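Long-range contacts in F5/8 type C domain protein (Bacteroides ovatus, PDB 4ZRX), which probably hydrolyses alpha-L-fucosyl linkages in glycans, and carries an F5/8 type C module of the kind that often binds carbohydrate: residues T355-K366 against Y378-L388; G398-V406 against G418-L429. All coordinates share one frame; numbering follows the deposited sequence.

After helix 339-356 the chain leaves the TIM-barrel part and enters a small domain of two four-stranded antiparallel sheets. Contact 1 comes first: T355-K366 runs off the end of that helix and is met again by Y378-L388, closing a loop that holds strand 368-370 and the start of strand 374-381. Contact 2 opens only after contact 1 has closed, so the two follow in series; it folds G418-L429 back on G398-V406 around the hairpin of strands 401-410 and 413-420. Their centres lie about 18 Å apart. Leu388, at the start of strand 388-393, packs on Met428 of the adjacent strand 427-431, and Phe356 at the helix end meets the same selenomethionine in one of its two conformers.

Contact 1. Residues T355-K366 against Y378-L388; sequences TFADNRVKNGRK and YALKSKSEINL
Arg360 holds Ser384 side-on, NE donating to OG at 3.0 Å and NH2 to the same oxygen at 3.2 Å, with OG in the guanidinium plane. Lys381 CB sits over one face of that plane, near its rim. The arginine chain is bent at chi2 and chi3 (-58° and -62°), which turns the head so that its NE and NH2 edge meets Ser384 OG while CG rests on Ile386 CG2. Asp358 joins the two basic groups: OD2 takes NH1 of Arg360 at 2.7 Å, and OD1 takes NZ at the end of the extended Lys381 chain at 2.9 Å. With an alanine at Arg360, Ser384 OG is likely to lose both nitrogen donors and Asp358 one of its two basic partners. Alongside, the segment leaving helix 339-356 forms a single beta bridge, Val361 with Leu380, at the edge of the sheet of strand 374-381; Lys381 N donates to Arg360 O (2.8 Å) and Lys362 N to Ala379 O (2.9 Å). Further out, Ser384 OG donates to Lys381 O, fixing the hydroxyl that Arg360 grips. In an Asx turn, Asn359 OD1 accepts from Val361 N, and it also bonds Ala457 N of strand 450-458.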
loop_
_atom_site.group_PDB
_atom_site.type_symbol
_atom_site.label_atom_id
_atom_site.label_comp_id
_atom_site.label_asym_id
_atom_site.label_seq_id
_atom_site.Cartn_x
_atom_site.Cartn_y
_atom_site.Cartn_z
ATOM N N THR A 355 -13.767 13.743 -2.765
ATOM C CA THR A 355 -12.707 14.200 -3.600
ATOM C C THR A 355 -13.076 14.079 -5.103
ATOM O O THR A 355 -12.864 15.029 -5.883
ATOM C CB THR A 355 -11.414 13.377 -3.346
ATOM O OG1 THR A 355 -10.929 13.660 -2.052
ATOM C CG2 THR A 355 -10.318 13.739 -4.339
ATOM N N PHE A 356 -13.697 12.960 -5.466
ATOM C CA PHE A 356 -14.007 12.709 -6.875
ATOM C C PHE A 356 -15.442 13.058 -7.276
ATOM O O PHE A 356 -15.837 12.768 -8.425
ATOM C CB PHE A 356 -13.615 11.276 -7.275
ATOM C CG PHE A 356 -12.143 10.998 -7.098
ATOM C CD1 PHE A 356 -11.237 11.594 -7.894
ATOM C CD2 PHE A 356 -11.664 10.185 -6.111
ATOM C CE1 PHE A 356 -9.870 11.414 -7.714
ATOM C CE2 PHE A 356 -10.329 9.990 -5.908
ATOM C CZ PHE A 356 -9.410 10.613 -6.732
ATOM N N ALA A 357 -16.193 13.689 -6.384
ATOM C CA ALA A 357 -17.613 14.016 -6.700
ATOM C C ALA A 357 -17.776 14.957 -7.870
ATOM O O ALA A 357 -18.711 14.748 -8.682
ATOM C CB ALA A 357 -18.323 14.550 -5.463
ATOM N N ASP A 358 -16.905 15.962 -7.970
ATOM C CA ASP A 358 -17.070 17.049 -8.889
ATOM C C ASP A 358 -15.863 17.276 -9.818
ATOM O O ASP A 358 -14.950 18.036 -9.515
ATOM C CB ASP A 358 -17.348 18.303 -8.071
ATOM C CG ASP A 358 -17.693 19.505 -8.943
ATOM O OD1 ASP A 358 -17.927 19.389 -10.172
ATOM O OD2 ASP A 358 -17.719 20.584 -8.395
ATOM N N ASN A 359 -15.862 16.584 -10.944
ATOM C CA ASN A 359 -14.853 16.767 -11.946
ATOM C C ASN A 359 -15.019 18.138 -12.582
ATOM O O ASN A 359 -16.066 18.455 -13.079
ATOM C CB ASN A 359 -15.017 15.675 -12.982
ATOM C CG ASN A 359 -13.996 15.719 -14.052
ATOM O OD1 ASN A 359 -13.066 16.558 -14.081
ATOM N ND2 ASN A 359 -14.176 14.800 -14.970
ATOM N N ARG A 360 -13.987 18.940 -12.542
ATOM C CA ARG A 360 -14.042 20.315 -12.990
ATOM C C ARG A 360 -13.746 20.495 -14.475
ATOM O O ARG A 360 -13.971 21.571 -15.017
ATOM C CB ARG A 360 -13.138 21.208 -12.155
ATOM C CG ARG A 360 -13.386 21.173 -10.603
ATOM C CD ARG A 360 -14.827 21.551 -10.204
ATOM N NE ARG A 360 -15.132 22.887 -10.612
ATOM C CZ ARG A 360 -16.251 23.525 -10.294
ATOM N NH1 ARG A 360 -17.234 22.925 -9.616
ATOM N NH2 ARG A 360 -16.403 24.757 -10.701
ATOM N N VAL A 361 -13.233 19.466 -15.122
ATOM C CA VAL A 361 -12.920 19.513 -16.553
ATOM C C VAL A 361 -14.251 19.281 -17.307
ATOM O O VAL A 361 -14.942 18.303 -17.062
ATOM C CB VAL A 361 -11.904 18.471 -16.951
ATOM C CG1 VAL A 361 -11.675 18.399 -18.432
ATOM C CG2 VAL A 361 -10.579 18.787 -16.245
ATOM N N LYS A 362 -14.495 20.147 -18.266
ATOM C CA LYS A 362 -15.558 19.941 -19.224
ATOM C C LYS A 362 -14.864 19.255 -20.422
ATOM O O LYS A 362 -13.760 19.604 -20.831
ATOM C CB LYS A 362 -16.064 21.312 -19.677
ATOM C CG LYS A 362 -16.523 22.228 -18.586
ATOM C CD LYS A 362 -17.038 23.599 -19.197
ATOM C CE LYS A 362 -18.348 23.395 -19.879
ATOM N NZ LYS A 362 -18.936 24.692 -20.330
ATOM N N ASN A 363 -15.539 18.332 -20.999
ATOM C CA ASN A 363 -15.098 17.740 -22.248
ATOM C C ASN A 363 -13.734 17.084 -22.153
ATOM O O ASN A 363 -12.995 17.076 -23.110
ATOM C CB ASN A 363 -15.254 18.716 -23.385
ATOM C CG ASN A 363 -16.638 19.384 -23.363
ATOM O OD1 ASN A 363 -17.673 18.698 -23.527
ATOM N ND2 ASN A 363 -16.683 20.691 -23.167
ATOM N N GLY A 364 -13.492 16.488 -20.988
ATOM C CA GLY A 364 -12.242 15.812 -20.681
ATOM C C GLY A 364 -12.048 14.438 -21.337
ATOM O O GLY A 364 -10.945 13.892 -21.305
ATOM N N ARG A 365 -13.081 13.894 -21.988
ATOM C CA ARG A 365 -12.971 12.667 -22.761
ATOM C C ARG A 365 -12.825 12.819 -24.237
ATOM O O ARG A 365 -13.017 11.855 -24.975
ATOM C CB ARG A 365 -14.178 11.793 -22.534
ATOM C CG ARG A 365 -14.350 11.394 -21.167
ATOM C CD ARG A 365 -15.367 10.244 -21.131
ATOM N NE ARG A 365 -15.601 9.689 -19.810
ATOM C CZ ARG A 365 -16.522 10.098 -18.942
ATOM N NH1 ARG A 365 -17.335 11.115 -19.206
ATOM N NH2 ARG A 365 -16.626 9.453 -17.775
ATOM N N LYS A 366 -12.433 14.010 -24.680
ATOM C CA LYS A 366 -12.063 14.231 -26.021
ATOM C C LYS A 366 -10.813 13.446 -26.245
ATOM O O LYS A 366 -9.743 13.854 -25.715
ATOM C CB LYS A 366 -11.817 15.728 -26.274
ATOM C CG LYS A 366 -11.439 16.075 -27.688
ATOM C CD LYS A 366 -11.417 17.601 -27.909
ATOM C CE LYS A 366 -11.135 17.960 -29.377
ATOM N NZ LYS A 366 -11.296 19.440 -29.652
ATOM N N TYR A 378 -8.102 22.109 -22.095
ATOM C CA TYR A 378 -9.375 21.725 -21.563
ATOM C C TYR A 378 -9.976 22.870 -20.766
ATOM O O TYR A 378 -9.356 23.432 -19.876
ATOM C CB TYR A 378 -9.244 20.498 -20.658
ATOM C CG TYR A 378 -8.668 19.287 -21.365
ATOM C CD1 TYR A 378 -7.309 19.106 -21.499
ATOM C CD2 TYR A 378 -9.488 18.296 -21.848
ATOM C CE1 TYR A 378 -6.812 18.039 -22.155
ATOM C CE2 TYR A 378 -8.984 17.208 -22.507
ATOM C CZ TYR A 378 -7.672 17.045 -22.661
ATOM O OH TYR A 378 -7.144 15.946 -23.350
ATOM N N ALA A 379 -11.216 23.221 -21.062
ATOM C CA ALA A 379 -11.949 24.215 -20.276
ATOM C C ALA A 379 -12.333 23.572 -18.948
ATOM O O ALA A 379 -12.695 22.366 -18.875
ATOM C CB ALA A 379 -13.241 24.662 -21.037
ATOM N N LEU A 380 -12.285 24.382 -17.913
ATOM C CA LEU A 380 -12.850 24.064 -16.618
ATOM C C LEU A 380 -14.208 24.677 -16.408
ATOM O O LEU A 380 -14.548 25.697 -17.061
ATOM C CB LEU A 380 -11.875 24.494 -15.523
ATOM C CG LEU A 380 -10.465 23.904 -15.688
ATOM C CD1 LEU A 380 -9.520 24.447 -14.601
ATOM C CD2 LEU A 380 -10.490 22.394 -15.660
ATOM N N LYS A 381 -15.005 24.080 -15.521
ATOM C CA LYS A 381 -16.262 24.661 -15.028
ATOM C C LYS A 381 -15.995 26.025 -14.384
ATOM O O LYS A 381 -14.884 26.306 -13.864
ATOM C CB LYS A 381 -16.980 23.773 -14.000
ATOM C CG LYS A 381 -17.501 22.477 -14.547
ATOM C CD LYS A 381 -18.123 21.677 -13.421
ATOM C CE LYS A 381 -18.677 20.425 -13.944
ATOM N NZ LYS A 381 -19.107 19.552 -12.841
ATOM N N SER A 382 -17.013 26.882 -14.468
ATOM C CA SER A 382 -16.990 28.164 -13.801
ATOM C C SER A 382 -16.569 28.104 -12.326
ATOM O O SER A 382 -17.079 27.272 -11.568
ATOM C CB SER A 382 -18.388 28.846 -13.891
ATOM O OG SER A 382 -18.280 30.120 -13.268
ATOM N N LYS A 383 -15.616 28.982 -11.972
ATOM C CA LYS A 383 -15.144 29.220 -10.600
ATOM C C LYS A 383 -14.470 27.978 -10.031
ATOM O O LYS A 383 -14.807 27.534 -8.931
ATOM C CB LYS A 383 -16.292 29.706 -9.679
ATOM C CG LYS A 383 -16.806 31.075 -10.122
ATOM C CD LYS A 383 -17.864 31.601 -9.195
ATOM C CE LYS A 383 -18.086 33.058 -9.522
ATOM N NZ LYS A 383 -19.263 33.612 -8.812
ATOM N N SER A 384 -13.644 27.341 -10.847
ATOM C CA SER A 384 -12.941 26.094 -10.429
ATOM C C SER A 384 -11.702 26.441 -9.644
ATOM O O SER A 384 -11.014 27.353 -10.042
ATOM C CB SER A 384 -12.468 25.313 -11.644
ATOM O OG SER A 384 -13.578 24.789 -12.283
ATOM N N GLU A 385 -11.494 25.736 -8.535
ATOM C CA GLU A 385 -10.259 25.681 -7.756
ATOM C C GLU A 385 -9.872 24.212 -7.734
ATOM O O GLU A 385 -10.714 23.350 -7.412
ATOM C CB GLU A 385 -10.510 26.137 -6.315
ATOM C CG GLU A 385 -9.248 26.127 -5.466
ATOM C CD GLU A 385 -9.408 26.773 -4.086
ATOM O OE1 GLU A 385 -10.506 26.719 -3.491
ATOM O OE2 GLU A 385 -8.402 27.294 -3.579
ATOM N N ILE A 386 -8.640 23.902 -8.132
ATOM C CA ILE A 386 -8.205 22.555 -8.274
ATOM C C ILE A 386 -6.851 22.359 -7.640
ATOM O O ILE A 386 -6.041 23.254 -7.587
ATOM C CB ILE A 386 -8.162 22.135 -9.774
ATOM C CG1 ILE A 386 -7.301 23.036 -10.637
ATOM C CG2 ILE A 386 -9.578 22.146 -10.325
ATOM C CD1 ILE A 386 -6.977 22.440 -11.977
ATOM N N ASN A 387 -6.602 21.138 -7.181
ATOM C CA ASN A 387 -5.303 20.715 -6.693
ATOM C C ASN A 387 -4.935 19.278 -7.012
ATOM O O ASN A 387 -3.982 18.713 -6.384
ATOM C CB ASN A 387 -5.209 20.984 -5.187
ATOM C CG ASN A 387 -6.240 20.220 -4.391
ATOM O OD1 ASN A 387 -6.911 19.335 -4.886
ATOM N ND2 ASN A 387 -6.330 20.534 -3.116
ATOM N N LEU A 388 -5.670 18.693 -7.981
ATOM C CA LEU A 388 -5.552 17.318 -8.377
ATOM C C LEU A 388 -5.950 17.195 -9.818
ATOM O O LEU A 388 -7.032 17.638 -10.211
ATOM C CB LEU A 388 -6.429 16.394 -7.486
ATOM C CG LEU A 388 -6.658 14.952 -7.848
ATOM C CD1 LEU A 388 -5.409 14.230 -7.922
ATOM C CD2 LEU A 388 -7.644 14.316 -6.846
HETATM O O HOH W 1 -12.595 21.483 -23.050
HETATM O O HOH W 2 -8.704 13.797 -23.168
HETATM O O HOH W 3 -8.155 16.793 -25.870
#

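Contact 2. Residues G398-V406 against G418-L429. With EDO (1,2-ethanediol), chain F.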
loop_
_atom_site.group_PDB
_atom_site.type_symbol
_atom_site.label_atom_id
_atom_site.label_comp_id
_atom_site.label_asym_id
_atom_site.label_seq_id
_atom_site.Cartn_x
_atom_site.Cartn_y
_atom_site.Cartn_z
ATOM N N GLY A 398 -1.647 0.335 -26.139
ATOM C CA GLY A 398 -0.293 0.302 -25.611
ATOM C C GLY A 398 -0.016 1.398 -24.607
ATOM O O GLY A 398 -0.823 2.346 -24.440
ATOM N N GLN A 399 1.154 1.310 -23.976
ATOM C CA GLN A 399 1.595 2.338 -23.052
ATOM C C GLN A 399 2.673 3.157 -23.720
ATOM O O GLN A 399 3.701 2.620 -24.049
ATOM C CB GLN A 399 2.146 1.688 -21.754
ATOM C CG GLN A 399 2.462 2.762 -20.743
ATOM C CD GLN A 399 2.969 2.269 -19.437
ATOM O OE1 GLN A 399 2.974 1.077 -19.152
ATOM N NE2 GLN A 399 3.293 3.209 -18.572
ATOM N N ARG A 400 2.469 4.470 -23.877
ATOM C CA ARG A 400 3.340 5.260 -24.764
ATOM C C ARG A 400 3.912 6.520 -24.175
ATOM O O ARG A 400 4.985 6.917 -24.560
ATOM C CB ARG A 400 2.561 5.605 -26.028
ATOM C CG ARG A 400 2.068 4.337 -26.722
ATOM C CD ARG A 400 1.387 4.630 -28.006
ATOM N NE ARG A 400 0.951 3.397 -28.657
ATOM C CZ ARG A 400 0.708 3.288 -29.961
ATOM N NH1 ARG A 400 0.814 4.342 -30.776
ATOM N NH2 ARG A 400 0.295 2.125 -30.443
ATOM N N VAL A 401 3.219 7.164 -23.261
ATOM C CA VAL A 401 3.669 8.438 -22.712
ATOM C C VAL A 401 4.893 8.238 -21.834
ATOM O O VAL A 401 4.978 7.318 -21.027
ATOM C CB VAL A 401 2.545 9.206 -21.997
ATOM C CG1 VAL A 401 3.065 10.491 -21.345
ATOM C CG2 VAL A 401 1.448 9.564 -23.009
ATOM N N GLU A 402 5.914 9.068 -22.135
ATOM C CA GLU A 402 7.177 9.035 -21.421
ATOM C C GLU A 402 7.485 10.280 -20.580
ATOM O O GLU A 402 8.215 10.173 -19.593
ATOM C CB GLU A 402 8.301 8.790 -22.371
ATOM C CG GLU A 402 8.229 7.449 -23.028
ATOM C CD GLU A 402 9.254 7.265 -24.130
ATOM O OE1 GLU A 402 9.297 8.172 -25.000
ATOM O OE2 GLU A 402 10.043 6.223 -24.150
ATOM N N ALA A 403 6.968 11.442 -20.975
ATOM C CA ALA A 403 7.085 12.671 -20.169
ATOM C C ALA A 403 5.988 13.638 -20.528
ATOM O O ALA A 403 5.601 13.743 -21.703
ATOM C CB ALA A 403 8.439 13.333 -20.418
ATOM N N PHE A 404 5.456 14.332 -19.524
ATOM C CA PHE A 404 4.367 15.250 -19.787
ATOM C C PHE A 404 4.408 16.362 -18.733
ATOM O O PHE A 404 4.989 16.224 -17.666
ATOM C CB PHE A 404 2.977 14.581 -19.786
ATOM C CG PHE A 404 2.556 14.067 -18.475
ATOM C CD1 PHE A 404 2.933 12.778 -18.036
ATOM C CD2 PHE A 404 1.732 14.811 -17.668
ATOM C CE1 PHE A 404 2.532 12.333 -16.802
ATOM C CE2 PHE A 404 1.305 14.362 -16.445
ATOM C CZ PHE A 404 1.744 13.081 -15.991
ATOM N N THR A 405 3.741 17.458 -19.078
ATOM C CA THR A 405 3.596 18.630 -18.261
ATOM C C THR A 405 2.139 19.060 -18.238
ATOM O O THR A 405 1.465 18.938 -19.247
ATOM C CB THR A 405 4.454 19.779 -18.859
ATOM O OG1 THR A 405 5.814 19.313 -18.911
ATOM C CG2 THR A 405 4.388 21.042 -17.958
ATOM N N VAL A 406 1.673 19.573 -17.093
ATOM C CA VAL A 406 0.345 20.103 -16.923
ATOM C C VAL A 406 0.427 21.535 -16.388
ATOM O O VAL A 406 1.180 21.835 -15.479
ATOM C CB VAL A 406 -0.505 19.298 -15.934
ATOM C CG1 VAL A 406 -1.860 19.754 -15.937
ATOM C CG2 VAL A 406 -0.441 17.787 -16.285
ATOM N N GLY A 418 2.149 20.540 -12.740
ATOM C CA GLY A 418 2.817 19.253 -12.528
ATOM C C GLY A 418 3.550 18.756 -13.707
ATOM O O GLY A 418 3.357 19.230 -14.795
ATOM N N LYS A 419 4.415 17.775 -13.444
ATOM C CA LYS A 419 5.147 17.117 -14.461
ATOM C C LYS A 419 5.172 15.653 -14.091
ATOM O O LYS A 419 5.290 15.349 -12.908
ATOM C CB LYS A 419 6.571 17.602 -14.503
ATOM C CG LYS A 419 6.787 18.878 -15.327
ATOM C CD LYS A 419 8.310 19.214 -15.385
ATOM C CE LYS A 419 8.909 18.854 -16.659
ATOM N NZ LYS A 419 8.447 19.735 -17.780
ATOM N N GLY A 420 5.167 14.795 -15.095
ATOM C CA GLY A 420 5.221 13.362 -14.879
ATOM C C GLY A 420 5.947 12.700 -16.035
ATOM O O GLY A 420 6.472 13.356 -16.918
ATOM N N THR A 421 6.031 11.382 -15.917
ATOM C CA THR A 421 6.722 10.549 -16.864
ATOM C C THR A 421 5.672 9.695 -17.586
ATOM O O THR A 421 5.084 10.161 -18.555
ATOM C CB THR A 421 7.815 9.776 -16.166
ATOM O OG1 THR A 421 7.318 9.167 -14.985
ATOM C CG2 THR A 421 8.963 10.697 -15.827
ATOM N N THR A 422 5.428 8.496 -17.100
ATOM C CA THR A 422 4.377 7.636 -17.589
ATOM C C THR A 422 3.002 8.145 -17.187
ATOM O O THR A 422 2.854 8.892 -16.230
ATOM C CB THR A 422 4.560 6.200 -17.051
ATOM O OG1 THR A 422 4.689 6.263 -15.638
ATOM C CG2 THR A 422 5.751 5.562 -17.672
ATOM N N ILE A 423 1.985 7.723 -17.951
ATOM C CA ILE A 423 0.610 7.854 -17.553
ATOM C C ILE A 423 0.025 6.457 -17.379
ATOM O O ILE A 423 -0.198 6.043 -16.284
ATOM C CB ILE A 423 -0.199 8.720 -18.549
ATOM C CG1 ILE A 423 0.342 10.145 -18.513
ATOM C CG2 ILE A 423 -1.653 8.662 -18.192
ATOM C CD1 ILE A 423 -0.274 11.058 -19.523
ATOM N N GLY A 424 -0.110 5.705 -18.475
ATOM C CA GLY A 424 -0.636 4.356 -18.359
ATOM C C GLY A 424 -2.141 4.364 -18.180
ATOM O O GLY A 424 -2.870 5.223 -18.690
ATOM N N TYR A 425 -2.612 3.411 -17.382
ATOM C CA TYR A 425 -4.013 3.367 -17.084
ATOM C C TYR A 425 -4.544 4.610 -16.398
ATOM O O TYR A 425 -5.620 5.150 -16.778
ATOM C CB TYR A 425 -4.334 2.126 -16.238
ATOM C CG TYR A 425 -5.735 2.103 -15.741
ATOM C CD1 TYR A 425 -6.780 1.865 -16.579
ATOM C CD2 TYR A 425 -5.999 2.489 -14.433
ATOM C CE1 TYR A 425 -8.101 1.908 -16.105
ATOM C CE2 TYR A 425 -7.256 2.543 -13.974
ATOM C CZ TYR A 425 -8.296 2.255 -14.806
ATOM O OH TYR A 425 -9.567 2.365 -14.293
ATOM N N LYS A 426 -3.798 5.113 -15.441
ATOM C CA LYS A 426 -4.211 6.264 -14.645
ATOM C C LYS A 426 -3.012 6.817 -13.931
ATOM O O LYS A 426 -2.268 6.082 -13.312
ATOM C CB LYS A 426 -5.286 5.887 -13.676
ATOM C CG LYS A 426 -5.897 7.004 -12.891
ATOM C CD LYS A 426 -7.170 6.605 -12.176
ATOM C CE LYS A 426 -8.283 6.488 -13.149
ATOM N NZ LYS A 426 -9.641 6.268 -12.510
ATOM N N ARG A 427 -2.876 8.144 -13.976
ATOM C CA ARG A 427 -1.840 8.864 -13.260
ATOM C C ARG A 427 -2.485 10.113 -12.672
ATOM O O ARG A 427 -3.248 10.829 -13.382
ATOM C CB ARG A 427 -0.742 9.269 -14.201
ATOM C CG ARG A 427 0.381 10.146 -13.592
ATOM C CD ARG A 427 1.130 9.459 -12.481
ATOM N NE ARG A 427 2.470 10.039 -12.279
ATOM C CZ ARG A 427 2.824 10.884 -11.313
ATOM N NH1 ARG A 427 2.041 11.251 -10.313
ATOM N NH2 ARG A 427 4.084 11.290 -11.290
HETATM N N MSE A 428 -2.242 10.335 -11.388
HETATM C CA MSE A 428 -2.754 11.516 -10.716
HETATM C C MSE A 428 -1.615 12.359 -10.176
HETATM O O MSE A 428 -0.597 11.835 -9.709
HETATM C CB MSE A 428 -3.747 11.186 -9.634
HETATM C CG MSE A 428 -4.930 10.506 -10.219
HETATM SE SE MSE A 428 -6.497 10.178 -9.114
HETATM C CE MSE A 428 -5.981 8.521 -8.339
ATOM N N LEU A 429 -1.814 13.663 -10.268
ATOM C CA LEU A 429 -0.848 14.679 -9.821
ATOM C C LEU A 429 -1.513 15.603 -8.851
ATOM O O LEU A 429 -2.621 16.103 -9.120
ATOM C CB LEU A 429 -0.368 15.492 -11.013
ATOM C CG LEU A 429 0.560 14.800 -11.989
ATOM C CD1 LEU A 429 0.704 15.708 -13.204
ATOM C CD2 LEU A 429 1.897 14.489 -11.299
HETATM C C1 EDO F . -11.441 6.827 -9.270
HETATM O O1 EDO F . -11.743 5.736 -10.172
HETATM C C2 EDO F . -10.030 7.438 -9.421
HETATM O O2 EDO F . -10.043 8.371 -10.514
HETATM O O HOH W 4 2.907 5.891 -20.009
#
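A beta hairpin, strands 401-410 and 413-420, joins these segments, and Phe404 is the side chain that the returning chain wraps. Paired backbone bonds link Phe404 with Gly420, N to O at 3.0 Å and O to N at 2.9 Å, and a second pair links Val406 with Gly418. The Phe404 ring is held between two parts of the returning chain: Gly420 CA makes a CH-pi contact with one face, 3.9 Å from the ring centroid, and Ile423 CD1 another with the opposite face at 4.2 Å. With CG set between the backbone N and the carbonyl carbon (chi1 66°), the ring leans across its own strand pair onto Gly420, where any side chain would collide with CZ. Thr421 O lies at the ring edge. On the other face of the hairpin, Lys419 NZ reaches back alongside Thr405 and donates to its OG1 at 2.9 Å; that hydroxyl also bonds Asp444. One water ties Gln399 NE2, Val401 O and Ile423 N together; the Gln399 amide is held by Asn240 N and Glu238 O. The short strand 427-429 passes 10.4 Å from strand 401-406, axis to axis, with apolar side chains between, the layered packing of a beta sandwich.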